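Local coordinates for protein rhamnosidase B (Bacillus sp., PDB 2OKX) that hydrolyses terminal alpha-L-rhamnose residues from rhamnosides as a glycoside hydrolase of family 78, probably with inversion of the anomeric configuration, at residues V625-C637 against I653-L665. Sequence-based numbering, arbitrary orientation.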
loop_
_atom_site.group_PDB
_atom_site.type_symbol
_atom_site.label_atom_id
_atom_site.label_comp_id
_atom_site.label_asym_id
_atom_site.label_seq_id
_atom_site.Cartn_x
_atom_site.Cartn_y
_atom_site.Cartn_z
ATOM N N VAL A 625 6.963 1.628 -15.386
ATOM C CA VAL A 625 8.379 1.353 -15.209
ATOM C C VAL A 625 9.150 2.540 -14.656
ATOM O O VAL A 625 8.949 3.680 -15.077
ATOM C CB VAL A 625 9.061 0.956 -16.552
ATOM C CG1 VAL A 625 10.579 0.898 -16.369
ATOM C CG2 VAL A 625 8.543 -0.385 -17.030
ATOM N N ILE A 626 10.026 2.255 -13.699
ATOM C CA ILE A 626 10.902 3.258 -13.117
ATOM C C ILE A 626 12.275 2.592 -13.172
ATOM O O ILE A 626 12.540 1.634 -12.441
ATOM C CB ILE A 626 10.547 3.582 -11.656
ATOM C CG1 ILE A 626 9.153 4.215 -11.581
ATOM C CG2 ILE A 626 11.582 4.545 -11.080
ATOM C CD1 ILE A 626 8.721 4.592 -10.171
ATOM N N PRO A 627 13.155 3.067 -14.067
ATOM C CA PRO A 627 14.498 2.490 -14.200
ATOM C C PRO A 627 15.192 2.199 -12.867
ATOM O O PRO A 627 15.630 1.078 -12.626
ATOM C CB PRO A 627 15.236 3.532 -15.032
ATOM C CG PRO A 627 14.143 4.043 -15.942
ATOM C CD PRO A 627 12.976 4.208 -14.985
ATOM N N ASN A 628 15.289 3.205 -12.005
ATOM C CA ASN A 628 15.944 3.025 -10.712
ATOM C C ASN A 628 15.334 1.899 -9.873
ATOM O O ASN A 628 16.052 1.199 -9.162
ATOM C CB ASN A 628 15.926 4.339 -9.926
ATOM C CG ASN A 628 16.929 5.352 -10.456
ATOM O OD1 ASN A 628 16.801 6.560 -10.223
ATOM N ND2 ASN A 628 17.944 4.860 -11.162
ATOM N N TRP A 629 14.016 1.718 -9.946
ATOM C CA TRP A 629 13.390 0.652 -9.174
ATOM C C TRP A 629 13.909 -0.700 -9.647
ATOM O O TRP A 629 14.194 -1.583 -8.837
ATOM C CB TRP A 629 11.861 0.688 -9.299
ATOM C CG TRP A 629 11.149 1.640 -8.344
ATOM C CD1 TRP A 629 9.881 1.494 -7.848
ATOM C CD2 TRP A 629 11.632 2.897 -7.841
ATOM N NE1 TRP A 629 9.546 2.577 -7.075
ATOM C CE2 TRP A 629 10.599 3.454 -7.053
ATOM C CE3 TRP A 629 12.834 3.608 -7.980
ATOM C CZ2 TRP A 629 10.729 4.689 -6.409
ATOM C CZ3 TRP A 629 12.964 4.837 -7.337
ATOM C CH2 TRP A 629 11.915 5.364 -6.561
ATOM N N THR A 630 14.035 -0.868 -10.960
ATOM C CA THR A 630 14.534 -2.130 -11.479
ATOM C C THR A 630 16.005 -2.281 -11.095
ATOM O O THR A 630 16.464 -3.381 -10.781
ATOM C CB THR A 630 14.354 -2.218 -13.005
ATOM O OG1 THR A 630 12.953 -2.241 -13.310
ATOM C CG2 THR A 630 14.997 -3.488 -13.551
ATOM N N PHE A 631 16.742 -1.176 -11.099
ATOM C CA PHE A 631 18.147 -1.233 -10.717
ATOM C C PHE A 631 18.249 -1.603 -9.237
ATOM O O PHE A 631 19.173 -2.311 -8.833
ATOM C CB PHE A 631 18.846 0.114 -10.961
ATOM C CG PHE A 631 18.801 0.580 -12.396
ATOM C CD1 PHE A 631 18.679 -0.333 -13.440
ATOM C CD2 PHE A 631 18.894 1.935 -12.699
ATOM C CE1 PHE A 631 18.647 0.101 -14.772
ATOM C CE2 PHE A 631 18.865 2.377 -14.027
ATOM C CZ PHE A 631 18.740 1.454 -15.062
ATOM N N PHE A 632 17.303 -1.128 -8.428
ATOM C CA PHE A 632 17.321 -1.441 -7.001
ATOM C C PHE A 632 16.961 -2.903 -6.787
ATOM O O PHE A 632 17.375 -3.516 -5.800
ATOM C CB PHE A 632 16.362 -0.531 -6.222
ATOM C CG PHE A 632 16.776 0.915 -6.209
ATOM C CD1 PHE A 632 18.117 1.270 -6.350
ATOM C CD2 PHE A 632 15.830 1.924 -6.064
ATOM C CE1 PHE A 632 18.506 2.609 -6.350
ATOM C CE2 PHE A 632 16.210 3.262 -6.063
ATOM C CZ PHE A 632 17.554 3.605 -6.208
ATOM N N TRP A 633 16.188 -3.457 -7.717
ATOM C CA TRP A 633 15.803 -4.862 -7.652
ATOM C C TRP A 633 17.065 -5.702 -7.847
ATOM O O TRP A 633 17.274 -6.703 -7.163
ATOM C CB TRP A 633 14.795 -5.201 -8.757
ATOM C CG TRP A 633 14.554 -6.682 -8.920
ATOM C CD1 TRP A 633 13.887 -7.506 -8.060
ATOM C CD2 TRP A 633 15.009 -7.513 -9.998
ATOM N NE1 TRP A 633 13.898 -8.799 -8.533
ATOM C CE2 TRP A 633 14.580 -8.832 -9.720
ATOM C CE3 TRP A 633 15.737 -7.271 -11.171
ATOM C CZ2 TRP A 633 14.857 -9.909 -10.575
ATOM C CZ3 TRP A 633 16.013 -8.342 -12.024
ATOM C CH2 TRP A 633 15.573 -9.644 -11.718
ATOM N N ILE A 634 17.904 -5.295 -8.796
ATOM C CA ILE A 634 19.140 -6.023 -9.049
ATOM C C ILE A 634 20.008 -5.940 -7.796
ATOM O O ILE A 634 20.595 -6.930 -7.365
ATOM C CB ILE A 634 19.896 -5.435 -10.261
ATOM C CG1 ILE A 634 19.094 -5.707 -11.542
ATOM C CG2 ILE A 634 21.290 -6.051 -10.363
ATOM C CD1 ILE A 634 19.675 -5.068 -12.794
ATOM N N LEU A 635 20.069 -4.749 -7.209
ATOM C CA LEU A 635 20.841 -4.535 -5.991
ATOM C C LEU A 635 20.313 -5.473 -4.908
ATOM O O LEU A 635 21.082 -6.176 -4.254
ATOM C CB LEU A 635 20.689 -3.089 -5.515
ATOM C CG LEU A 635 21.855 -2.433 -4.764
ATOM C CD1 LEU A 635 21.323 -1.237 -3.997
ATOM C CD2 LEU A 635 22.523 -3.410 -3.819
ATOM N N ALA A 636 18.994 -5.485 -4.726
ATOM C CA ALA A 636 18.377 -6.335 -3.713
ATOM C C ALA A 636 18.699 -7.811 -3.940
ATOM O O ALA A 636 18.896 -8.563 -2.981
ATOM C CB ALA A 636 16.867 -6.119 -3.693
ATOM N N CYS A 637 18.742 -8.227 -5.204
ATOM C CA CYS A 637 19.061 -9.613 -5.534
ATOM C C CYS A 637 20.482 -9.920 -5.080
ATOM O O CYS A 637 20.740 -10.956 -4.470
ATOM C CB CYS A 637 18.944 -9.856 -7.044
ATOM S SG CYS A 637 17.249 -9.969 -7.663
ATOM N N ILE A 653 18.120 -16.653 -10.586
ATOM C CA ILE A 653 17.779 -15.275 -10.920
ATOM C C ILE A 653 18.684 -14.583 -11.943
ATOM O O ILE A 653 18.276 -13.599 -12.559
ATOM C CB ILE A 653 17.723 -14.401 -9.628
ATOM C CG1 ILE A 653 16.718 -13.265 -9.809
ATOM C CG2 ILE A 653 19.100 -13.825 -9.309
ATOM C CD1 ILE A 653 15.283 -13.736 -9.851
ATOM N N TRP A 654 19.902 -15.088 -12.133
ATOM C CA TRP A 654 20.831 -14.460 -13.078
ATOM C C TRP A 654 20.233 -14.152 -14.452
ATOM O O TRP A 654 20.371 -13.037 -14.956
ATOM C CB TRP A 654 22.091 -15.317 -13.258
ATOM C CG TRP A 654 22.951 -14.856 -14.409
ATOM C CD1 TRP A 654 23.328 -15.595 -15.495
ATOM C CD2 TRP A 654 23.502 -13.544 -14.608
ATOM N NE1 TRP A 654 24.077 -14.826 -16.357
ATOM C CE2 TRP A 654 24.199 -13.565 -15.839
ATOM C CE3 TRP A 654 23.474 -12.355 -13.867
ATOM C CZ2 TRP A 654 24.862 -12.440 -16.347
ATOM C CZ3 TRP A 654 24.134 -11.235 -14.374
ATOM C CH2 TRP A 654 24.817 -11.288 -15.603
ATOM N N PRO A 655 19.572 -15.136 -15.084
ATOM C CA PRO A 655 18.977 -14.901 -16.405
ATOM C C PRO A 655 18.051 -13.683 -16.452
ATOM O O PRO A 655 18.124 -12.876 -17.381
ATOM C CB PRO A 655 18.241 -16.209 -16.684
ATOM C CG PRO A 655 19.126 -17.219 -16.023
ATOM C CD PRO A 655 19.441 -16.552 -14.699
ATOM N N ALA A 656 17.184 -13.549 -15.451
ATOM C CA ALA A 656 16.260 -12.420 -15.398
ATOM C C ALA A 656 17.027 -11.111 -15.247
ATOM O O ALA A 656 16.620 -10.076 -15.778
ATOM C CB ALA A 656 15.280 -12.591 -14.239
ATOM N N VAL A 657 18.137 -11.159 -14.516
ATOM C CA VAL A 657 18.961 -9.974 -14.301
ATOM C C VAL A 657 19.658 -9.571 -15.596
ATOM O O VAL A 657 19.668 -8.399 -15.974
ATOM C CB VAL A 657 20.030 -10.230 -13.211
ATOM C CG1 VAL A 657 20.987 -9.052 -13.130
ATOM C CG2 VAL A 657 19.352 -10.454 -11.863
ATOM N N LYS A 658 20.243 -10.556 -16.267
ATOM C CA LYS A 658 20.946 -10.330 -17.527
ATOM C C LYS A 658 19.967 -9.798 -18.573
ATOM O O LYS A 658 20.254 -8.834 -19.286
ATOM C CB LYS A 658 21.561 -11.649 -18.002
ATOM C CG LYS A 658 22.349 -11.574 -19.296
ATOM C CD LYS A 658 22.903 -12.950 -19.648
ATOM C CE LYS A 658 23.719 -12.915 -20.927
ATOM N NZ LYS A 658 24.870 -11.979 -20.814
ATOM N N HIS A 659 18.803 -10.436 -18.641
ATOM C CA HIS A 659 17.758 -10.064 -19.585
ATOM C C HIS A 659 17.367 -8.586 -19.525
ATOM O O HIS A 659 17.349 -7.904 -20.548
ATOM C CB HIS A 659 16.520 -10.933 -19.346
ATOM C CG HIS A 659 15.350 -10.572 -20.207
ATOM N ND1 HIS A 659 15.361 -10.709 -21.579
ATOM C CD2 HIS A 659 14.134 -10.067 -19.890
ATOM C CE1 HIS A 659 14.203 -10.303 -22.069
ATOM N NE2 HIS A 659 13.440 -9.909 -21.065
ATOM N N THR A 660 17.059 -8.088 -18.331
ATOM C CA THR A 660 16.652 -6.695 -18.197
ATOM C C THR A 660 17.791 -5.708 -18.452
ATOM O O THR A 660 17.582 -4.661 -19.070
ATOM C CB THR A 660 16.021 -6.421 -16.804
ATOM O OG1 THR A 660 15.373 -5.143 -16.824
ATOM C CG2 THR A 660 17.084 -6.430 -15.711
ATOM N N LEU A 661 18.996 -6.031 -17.988
ATOM C CA LEU A 661 20.132 -5.141 -18.210
ATOM C C LEU A 661 20.432 -5.023 -19.701
ATOM O O LEU A 661 20.792 -3.951 -20.188
ATOM C CB LEU A 661 21.374 -5.646 -17.474
ATOM C CG LEU A 661 21.410 -5.366 -15.968
ATOM C CD1 LEU A 661 22.680 -5.957 -15.364
ATOM C CD2 LEU A 661 21.355 -3.860 -15.735
ATOM N N THR A 662 20.277 -6.128 -20.421
ATOM C CA THR A 662 20.518 -6.139 -21.857
ATOM C C THR A 662 19.616 -5.111 -22.533
ATOM O O THR A 662 20.064 -4.341 -23.383
ATOM C CB THR A 662 20.237 -7.530 -22.461
ATOM O OG1 THR A 662 21.192 -8.471 -21.955
ATOM C CG2 THR A 662 20.323 -7.485 -23.987
ATOM N N HIS A 663 18.345 -5.089 -22.141
ATOM C CA HIS A 663 17.407 -4.145 -22.731
ATOM C C HIS A 663 17.602 -2.699 -22.285
ATOM O O HIS A 663 17.291 -1.774 -23.035
ATOM C CB HIS A 663 15.971 -4.605 -22.484
ATOM C CG HIS A 663 15.590 -5.811 -23.283
ATOM N ND1 HIS A 663 16.032 -7.079 -22.974
ATOM C CD2 HIS A 663 14.859 -5.934 -24.417
ATOM C CE1 HIS A 663 15.591 -7.931 -23.882
ATOM N NE2 HIS A 663 14.877 -7.263 -24.770
ATOM N N TYR A 664 18.115 -2.486 -21.078
ATOM C CA TYR A 664 18.350 -1.117 -20.632
ATOM C C TYR A 664 19.495 -0.515 -21.444
ATOM O O TYR A 664 19.498 0.681 -21.748
ATOM C CB TYR A 664 18.686 -1.063 -19.136
ATOM C CG TYR A 664 17.461 -0.947 -18.252
ATOM C CD1 TYR A 664 16.870 -2.075 -17.689
ATOM C CD2 TYR A 664 16.864 0.296 -18.022
ATOM C CE1 TYR A 664 15.708 -1.972 -16.920
ATOM C CE2 TYR A 664 15.705 0.409 -17.255
ATOM C CZ TYR A 664 15.132 -0.728 -16.709
ATOM O OH TYR A 664 13.976 -0.621 -15.965
ATOM N N LEU A 665 20.464 -1.355 -21.797
ATOM C CA LEU A 665 21.616 -0.916 -22.580
ATOM C C LEU A 665 21.205 -0.459 -23.979
ATOM O O LEU A 665 21.835 0.427 -24.563
ATOM C CB LEU A 665 22.644 -2.047 -22.687
ATOM C CG LEU A 665 23.457 -2.343 -21.425
ATOM C CD1 LEU A 665 24.363 -3.547 -21.653
ATOM C CD2 LEU A 665 24.278 -1.117 -21.062
#
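Phe-631 turns its edge to the face of Tyr-664 in a T-shaped stack, the centroids 4.9 Å apart and the planes at 60°, with Phe-631 CE1 poised over the centre of the phenol ring. Pro-627 CB touches the same ring at CE2. Trp-633, its CG swung anti to the backbone N (chi1 169°), makes a knobs-into-holes contact, its six-membered ring set among Ile-653, Ala-656, Val-657 and Thr-660. The methyl CB of Ala-656 meets the indole edge at CH2, 3.9 Å away. Helices 627-644 and 647-665 pair as consecutive, roughly antiparallel members (segment axes at 151° and 11.0 Å apart at closest approach) of the alpha-barrel catalytic domain of this six-hairpin glycosidase family. Aliphatic packing continues alongside, where Ile-634 CD1 presses on Leu-661 CD2 at 3.6 Å and Cys-637 SG meets Ile-653 CG1 at 4.0 Å. The buried polar groups look to the loop before helix 627-644: Thr-630 OG1 and Tyr-664 OH both hydrogen-bond Leu-613 O, and Thr-660 OG1 bonds Pro-612 O. Were Tyr-664 cut back to an alanine, the edge of Phe-631 would probably lose its aromatic face, a gap would open beside Pro-627 and Leu-613 O would forfeit one of its partners.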